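Local coordinates for Ice-binding protein (Leucosporidium, PDB 3UYU), which binds to the surface of ice crystals and inhibits their growth, giving the organism freeze tolerance with low thermal hysteresis activity, at residues S202-V207 and T219-F224; A20-V25 and V213-A218; V126-D131 and V156-A161. The protein carries 2 engineered substitutions. One frame throughout, in Å; residues are numbered along the deposited sequence.

In the fold
All three contacts join neighbouring coils of the right-handed beta-helix. Contacts 1 and 2 interlock along the chain: strand 212-216 of contact 2 lies between strands 202-209 and 219-221 of contact 1, and Val207 packs on Val213. Contact 1 lies nearest the centre of the chain, contact 2 further out and contact 3 furthest. None is fully buried. Contacts 1 and 2 are parallel strand pairings, each with a buried, mainly apolar face and a more exposed, more polar face. Contact 3 holds a corner instead, by one side-chain bond and a valine set among carbonyls. Contacts 2 and 3 reach the same seven-stranded sheet, which carries the inferred ice-binding positions Thr45, Ser127 and Ala214.

Contact 1 (S202-V207 and T219-F224); sequences SLNGRV and TVNSPF
Leu203 and Val220 meet on the buried face of a short parallel strand pairing, with Leu203 CD2 4.2 Å from Val220 CG1. Asn221 N donates to Leu203 O at 2.8 Å, nearly straight at the hydrogen (161°). Gly205 N donates to Asn221 O at 3.0 Å. The bond from Leu203 N to Thr219 O is weak. Gly205 sits where segment 202-207 turns a corner, at backbone angles that would press a CB against Asn204 O, so glycine fits here. Parallel strands followed by such corners build the right-handed beta-helix, and here two successive coils are joined. Strand 29-31 pairs on beyond 219-221, and strand 184-186 beyond 202-207.

By contrast, the face of Ser202, Thr219, Asn204 and Asn221 is partly exposed. Ser202 CB and Thr219 CB pass at 3.9 Å. The two asparagine side chains run alongside each other in the same direction, with amide planes 22° apart. Asn204 OD1 and Asn221 OD1 are both acceptors, 3.4 Å apart, and form no bond. Asn204 ND2 turns to Glu186.

Beyond the corner, the extended chain of Arg206 carries its guanidinium to Pro223. Pro223 CD lies over one face, off its centre, 3.6 Å from Arg206 NH2. A water in the guanidinium plane accepts from Arg206 NH1 and donates to Ser222 OG at 2.8 Å. Arg206 NH1 also binds Phe14 O, and Ser222 OG binds Leu31 O.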
# COMPACT_ATOMS: atom_id res chain seq x y z
N SER A 202 -9.88 -15.13 -22.66
CA SER A 202 -10.35 -15.01 -21.27
C SER A 202 -9.22 -15.29 -20.31
O SER A 202 -8.25 -15.97 -20.64
CB SER A 202 -11.52 -15.98 -21.02
OG SER A 202 -11.13 -17.32 -21.25
N LEU A 203 -9.34 -14.70 -19.12
CA LEU A 203 -8.29 -14.76 -18.10
C LEU A 203 -8.96 -14.72 -16.76
O LEU A 203 -9.77 -13.82 -16.46
CB LEU A 203 -7.34 -13.54 -18.23
CG LEU A 203 -6.04 -13.55 -17.39
CD1 LEU A 203 -4.86 -12.96 -18.17
CD2 LEU A 203 -6.26 -12.82 -16.06
N ASN A 204 -8.65 -15.75 -15.95
CA ASN A 204 -9.06 -15.70 -14.57
C ASN A 204 -7.82 -15.42 -13.74
O ASN A 204 -6.87 -16.20 -13.72
CB ASN A 204 -9.68 -17.03 -14.08
CG ASN A 204 -10.97 -17.42 -14.81
OD1 ASN A 204 -11.76 -16.59 -15.27
ND2 ASN A 204 -11.22 -18.72 -14.83
N GLY A 205 -7.87 -14.28 -13.07
CA GLY A 205 -6.59 -13.72 -12.49
C GLY A 205 -6.67 -12.21 -12.53
O GLY A 205 -7.74 -11.61 -12.31
N ARG A 206 -5.50 -11.57 -12.78
CA ARG A 206 -5.39 -10.15 -12.94
C ARG A 206 -4.28 -9.82 -13.95
O ARG A 206 -3.38 -10.63 -14.18
CB ARG A 206 -4.92 -9.51 -11.62
CG ARG A 206 -5.67 -9.88 -10.44
CD ARG A 206 -4.73 -9.27 -9.31
NE ARG A 206 -5.23 -9.97 -8.21
CZ ARG A 206 -6.41 -9.71 -7.68
NH1 ARG A 206 -7.19 -8.70 -8.17
NH2 ARG A 206 -6.85 -10.42 -6.67
N VAL A 207 -4.38 -8.60 -14.51
CA VAL A 207 -3.40 -8.08 -15.46
C VAL A 207 -2.80 -6.77 -14.90
O VAL A 207 -3.51 -5.81 -14.72
CB VAL A 207 -4.01 -7.84 -16.85
CG1 VAL A 207 -2.96 -7.34 -17.84
CG2 VAL A 207 -4.64 -9.17 -17.37
N THR A 219 -12.36 -11.29 -21.86
CA THR A 219 -12.93 -11.50 -20.54
C THR A 219 -11.81 -11.59 -19.51
O THR A 219 -10.81 -12.29 -19.75
CB THR A 219 -13.68 -12.81 -20.57
OG1 THR A 219 -14.85 -12.61 -21.42
CG2 THR A 219 -14.08 -13.28 -19.21
N VAL A 220 -11.98 -10.84 -18.41
CA VAL A 220 -11.07 -10.96 -17.25
C VAL A 220 -11.90 -11.11 -16.00
O VAL A 220 -12.70 -10.22 -15.70
CB VAL A 220 -10.16 -9.69 -17.10
CG1 VAL A 220 -9.29 -9.88 -15.80
CG2 VAL A 220 -9.28 -9.55 -18.31
N ASN A 221 -11.77 -12.25 -15.29
CA ASN A 221 -12.50 -12.44 -14.03
C ASN A 221 -11.49 -12.47 -12.91
O ASN A 221 -10.68 -13.39 -12.81
CB ASN A 221 -13.31 -13.79 -14.04
CG ASN A 221 -14.38 -13.80 -15.12
OD1 ASN A 221 -14.66 -14.89 -15.71
ND2 ASN A 221 -15.00 -12.67 -15.38
N SER A 222 -11.56 -11.42 -12.05
CA SER A 222 -10.61 -11.31 -10.90
C SER A 222 -11.33 -11.77 -9.63
O SER A 222 -12.55 -11.75 -9.58
CB SER A 222 -10.04 -9.85 -10.82
OG SER A 222 -11.08 -8.99 -10.34
N PRO A 223 -10.59 -12.22 -8.61
CA PRO A 223 -11.14 -12.57 -7.28
C PRO A 223 -11.93 -11.42 -6.61
O PRO A 223 -11.64 -10.21 -6.75
CB PRO A 223 -9.87 -12.87 -6.48
CG PRO A 223 -8.90 -13.37 -7.52
CD PRO A 223 -9.13 -12.38 -8.68
N PHE A 224 -12.99 -11.83 -5.92
CA PHE A 224 -13.80 -10.99 -5.03
C PHE A 224 -12.93 -10.24 -4.02
O PHE A 224 -11.97 -10.80 -3.48
CB PHE A 224 -14.76 -11.95 -4.28
CG PHE A 224 -15.61 -11.28 -3.23
CD1 PHE A 224 -16.70 -10.47 -3.59
CD2 PHE A 224 -15.34 -11.48 -1.86
CE1 PHE A 224 -17.51 -9.82 -2.57
CE2 PHE A 224 -16.11 -10.85 -0.88
CZ PHE A 224 -17.19 -10.02 -1.23
O HOH W 1 -10.19 -7.49 -8.20

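Contact 2 (A20-V25 and V213-A218); sequences AGISSV and VALQKA
Five backbone hydrogen bonds tie Gly21-Val25 to Val213-Lys217 as neighbouring parallel strands, whose axes lie 4.6 Å apart and 11° from parallel. The bonds run in turn from Val213 N to Gly21 O, Ser23 N to Val213 O, Leu215 N to Ser23 O, Val25 N to Leu215 O and Lys217 N to Val25 O. The shortest are 2.8 Å, from Leu215 N to Ser23 O and from Val25 N to Leu215 O.

Apolar contacts lie on the inner face. Ile22 CG1 is 4.3 Å from Val213 CB, and Ile22 CG2 reaches Leu215 CD1 at 4.4 Å. Ile16 of strand 16-18 packs against Ile22, Val213 and Leu215 from within. Ser24 faces the same interior, where its hydroxyl bonds to Ser28 and Gln62.

The other face carries Ser23, Ala214, Val25 and Gln216. Ser23 OG, held between its own N and carbonyl carbon (chi1 55°), leans over Ala214 and comes 3.4 Å from Ala214 CB. Val25 CG1 passes obliquely by Gln216 CG at 3.9 Å.

One water joins the strands on the side of Ser23. It bonds to Ser23 OG and donates to Leu215 O, which also accepts from Val25 N.

Ala214 is an inferred ice-binding position, and Ser23 lies beside another, Thr45. The small side chains of Ser23 and Ala214, with an ordered water, on a straight parallel backbone are consistent with a flat surface that could meet ice, backed by a mainly apolar core.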
# COMPACT_ATOMS: atom_id res chain seq x y z
N ALA A 20 0.00 3.27 -18.52
CA ALA A 20 -0.07 4.10 -19.73
C ALA A 20 -1.44 4.16 -20.37
O ALA A 20 -1.78 5.11 -21.03
CB ALA A 20 0.93 3.60 -20.76
N GLY A 21 -2.23 3.10 -20.17
CA GLY A 21 -3.57 3.06 -20.76
C GLY A 21 -4.19 1.67 -20.82
O GLY A 21 -3.48 0.67 -20.63
N ILE A 22 -5.51 1.67 -21.03
CA ILE A 22 -6.23 0.39 -21.27
C ILE A 22 -7.17 0.65 -22.41
O ILE A 22 -7.91 1.63 -22.36
CB ILE A 22 -7.01 -0.04 -20.03
CG1 ILE A 22 -6.06 -0.27 -18.81
CG2 ILE A 22 -7.85 -1.42 -20.28
CD1 ILE A 22 -6.88 -0.33 -17.48
N SER A 23 -7.16 -0.22 -23.45
CA SER A 23 -8.12 -0.03 -24.56
C SER A 23 -9.00 -1.27 -24.68
O SER A 23 -8.57 -2.35 -24.24
CB SER A 23 -7.37 0.10 -25.90
OG SER A 23 -6.48 -0.99 -26.16
N SER A 24 -10.20 -1.13 -25.25
CA SER A 24 -11.02 -2.30 -25.50
C SER A 24 -11.62 -2.15 -26.90
O SER A 24 -12.21 -1.08 -27.23
CB SER A 24 -12.16 -2.31 -24.49
OG SER A 24 -13.04 -3.43 -24.78
N VAL A 25 -11.48 -3.23 -27.68
CA VAL A 25 -12.44 -3.41 -28.76
C VAL A 25 -13.74 -4.11 -28.21
O VAL A 25 -13.66 -5.24 -27.72
CB VAL A 25 -11.84 -3.98 -30.06
CG1 VAL A 25 -10.32 -3.95 -30.25
CG2 VAL A 25 -12.80 -4.65 -30.98
N VAL A 213 -2.44 -1.97 -21.64
CA VAL A 213 -3.23 -3.23 -21.80
C VAL A 213 -4.26 -3.05 -22.90
O VAL A 213 -5.03 -2.08 -22.89
CB VAL A 213 -3.93 -3.64 -20.47
CG1 VAL A 213 -4.88 -4.88 -20.68
CG2 VAL A 213 -2.88 -3.89 -19.40
N ALA A 214 -4.21 -3.93 -23.92
CA ALA A 214 -5.22 -3.90 -24.94
C ALA A 214 -6.12 -5.13 -24.87
O ALA A 214 -5.61 -6.28 -24.87
CB ALA A 214 -4.54 -3.81 -26.32
N LEU A 215 -7.43 -4.89 -24.79
CA LEU A 215 -8.44 -5.97 -24.72
C LEU A 215 -9.13 -6.02 -26.09
O LEU A 215 -9.54 -4.98 -26.61
CB LEU A 215 -9.48 -5.65 -23.70
CG LEU A 215 -8.82 -5.47 -22.31
CD1 LEU A 215 -9.94 -5.08 -21.47
CD2 LEU A 215 -8.02 -6.73 -21.78
N GLN A 216 -9.29 -7.22 -26.63
CA GLN A 216 -10.07 -7.42 -27.89
C GLN A 216 -11.24 -8.38 -27.56
O GLN A 216 -11.04 -9.62 -27.49
CB GLN A 216 -9.13 -7.98 -28.94
CG GLN A 216 -8.06 -7.06 -29.42
CD GLN A 216 -7.02 -7.71 -30.34
OE1 GLN A 216 -7.15 -8.88 -30.80
NE2 GLN A 216 -5.95 -6.96 -30.62
N LYS A 217 -12.41 -7.82 -27.29
CA LYS A 217 -13.61 -8.63 -26.95
C LYS A 217 -13.22 -9.68 -25.89
O LYS A 217 -13.47 -10.91 -26.00
CB LYS A 217 -14.18 -9.34 -28.21
CG LYS A 217 -14.60 -8.36 -29.22
CD LYS A 217 -15.42 -9.02 -30.34
CE LYS A 217 -15.73 -8.05 -31.46
NZ LYS A 217 -16.96 -7.39 -31.07
N ALA A 218 -12.58 -9.20 -24.81
CA ALA A 218 -11.86 -10.14 -23.92
C ALA A 218 -12.51 -10.16 -22.54
O ALA A 218 -13.14 -9.18 -22.11
CB ALA A 218 -10.42 -9.74 -23.76
O HOH W 2 -7.98 -2.88 -27.78

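Contact 3 (V126-D131 and V156-A161); sequences VSVPTD and VAFTLA
Val156 has its CG1 methyl anti to its own carbonyl carbon (chi1 -66°), and this turns the methyl into the bend of Val128-Thr130. The first torsion of Asp131 has the same value and swings its carboxylate back over the start of 156-161. Val156 and Asp131 account for about half of the buried surface.

The valine methyl sits among three carbonyl oxygens. Val156 CG1 lies within about 3.5 Å of Val128 O, Pro129 O and Thr130 O. Thr130 O is buried here with no polar partner in the model; Val156 CG1 packs against it.

Asp131 OD1 accepts the backbone N-H of Ala157 at 2.9 Å. The donor comes from above the carboxylate plane, 42° out of it, and the bond is bent at the hydrogen. The Asp131 CA lies 3.3 Å from Ala157 O in a CA-H...O contact. Thr130 OG1 donates to Asp131 O at 3.0 Å and also bonds to Asp112 N, which ties the bend to the preceding coil.

On the inner side Val128 CG1 meets Phe158 CE1 obliquely at 4.3 Å. The ring of Phe158 meets those of Phe134 and Phe185 inside the protein, and Leu150 lies against Val128.

Asp131 is exposed, while Val156 and Phe158 are buried. Strand 126-128, which carries the inferred ice-binding position Ser127, leads into the bend. The arrangement is a corner of the right-handed beta-helix, where the chain leaves strand 126-128 of one face for strand 132-135 of another and meets the matching corner of the next coil.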
# COMPACT_ATOMS: atom_id res chain seq x y z
N VAL A 126 9.00 -16.94 -24.05
CA VAL A 126 8.29 -18.22 -23.82
C VAL A 126 7.03 -18.27 -24.73
O VAL A 126 6.26 -17.31 -24.83
CB VAL A 126 7.99 -18.43 -22.29
CG1 VAL A 126 7.04 -19.66 -22.04
CG2 VAL A 126 9.24 -18.60 -21.49
N SER A 127 6.80 -19.42 -25.38
CA SER A 127 5.58 -19.61 -26.19
C SER A 127 4.86 -20.86 -25.67
O SER A 127 5.50 -21.76 -25.14
CB SER A 127 5.87 -19.78 -27.70
OG SER A 127 6.61 -20.96 -27.93
N VAL A 128 3.54 -20.85 -25.82
CA VAL A 128 2.69 -21.90 -25.28
C VAL A 128 1.79 -22.31 -26.49
O VAL A 128 0.74 -21.75 -26.72
CB VAL A 128 1.89 -21.43 -24.03
CG1 VAL A 128 1.20 -22.59 -23.41
CG2 VAL A 128 2.81 -20.68 -23.00
N PRO A 129 2.27 -23.28 -27.31
CA PRO A 129 1.54 -23.67 -28.52
C PRO A 129 0.33 -24.60 -28.30
O PRO A 129 -0.46 -24.82 -29.22
CB PRO A 129 2.61 -24.38 -29.35
CG PRO A 129 3.56 -24.97 -28.30
CD PRO A 129 3.60 -23.94 -27.17
N THR A 130 0.20 -25.15 -27.08
CA THR A 130 -0.85 -26.12 -26.74
C THR A 130 -1.43 -25.77 -25.37
O THR A 130 -1.00 -24.82 -24.67
CB THR A 130 -0.32 -27.55 -26.63
OG1 THR A 130 0.55 -27.64 -25.49
CG2 THR A 130 0.45 -27.96 -27.92
N ASP A 131 -2.44 -26.53 -24.94
CA ASP A 131 -2.89 -26.40 -23.56
C ASP A 131 -1.77 -26.62 -22.56
O ASP A 131 -0.79 -27.33 -22.85
CB ASP A 131 -4.01 -27.46 -23.28
CG ASP A 131 -5.27 -27.20 -24.09
OD1 ASP A 131 -5.47 -26.16 -24.75
OD2 ASP A 131 -6.13 -28.13 -24.13
N VAL A 156 -5.51 -21.96 -27.03
CA VAL A 156 -4.90 -22.86 -26.02
C VAL A 156 -5.59 -22.50 -24.69
O VAL A 156 -6.04 -21.36 -24.51
CB VAL A 156 -3.35 -22.67 -25.86
CG1 VAL A 156 -2.51 -23.08 -27.13
CG2 VAL A 156 -3.00 -21.27 -25.37
N ALA A 157 -5.59 -23.45 -23.76
CA ALA A 157 -6.19 -23.20 -22.46
C ALA A 157 -5.32 -23.64 -21.32
O ALA A 157 -4.68 -24.71 -21.35
CB ALA A 157 -7.56 -23.87 -22.39
N PHE A 158 -5.21 -22.80 -20.28
CA PHE A 158 -4.59 -23.20 -19.01
C PHE A 158 -5.59 -23.98 -18.17
O PHE A 158 -6.73 -23.56 -18.02
CB PHE A 158 -4.11 -21.97 -18.17
CG PHE A 158 -2.86 -21.26 -18.72
CD1 PHE A 158 -2.41 -21.42 -20.05
CD2 PHE A 158 -2.21 -20.37 -17.88
CE1 PHE A 158 -1.27 -20.65 -20.52
CE2 PHE A 158 -1.13 -19.58 -18.33
CZ PHE A 158 -0.62 -19.77 -19.63
N THR A 159 -5.15 -25.15 -17.67
CA THR A 159 -6.03 -26.03 -16.86
C THR A 159 -5.42 -26.18 -15.49
O THR A 159 -4.18 -26.25 -15.33
CB THR A 159 -6.22 -27.42 -17.62
OG1 THR A 159 -5.07 -28.17 -17.49
CG2 THR A 159 -6.51 -27.22 -19.00
N LEU A 160 -6.28 -26.23 -14.48
CA LEU A 160 -5.82 -26.41 -13.11
C LEU A 160 -6.10 -27.90 -12.75
O LEU A 160 -7.18 -28.50 -13.11
CB LEU A 160 -6.59 -25.48 -12.14
CG LEU A 160 -6.40 -24.00 -12.42
CD1 LEU A 160 -7.28 -23.15 -11.44
CD2 LEU A 160 -4.93 -23.63 -12.48
N ALA A 161 -5.12 -28.49 -12.07
CA ALA A 161 -5.33 -29.86 -11.55
C ALA A 161 -4.74 -30.02 -10.20
O ALA A 161 -3.87 -29.27 -9.82
CB ALA A 161 -4.68 -30.84 -12.53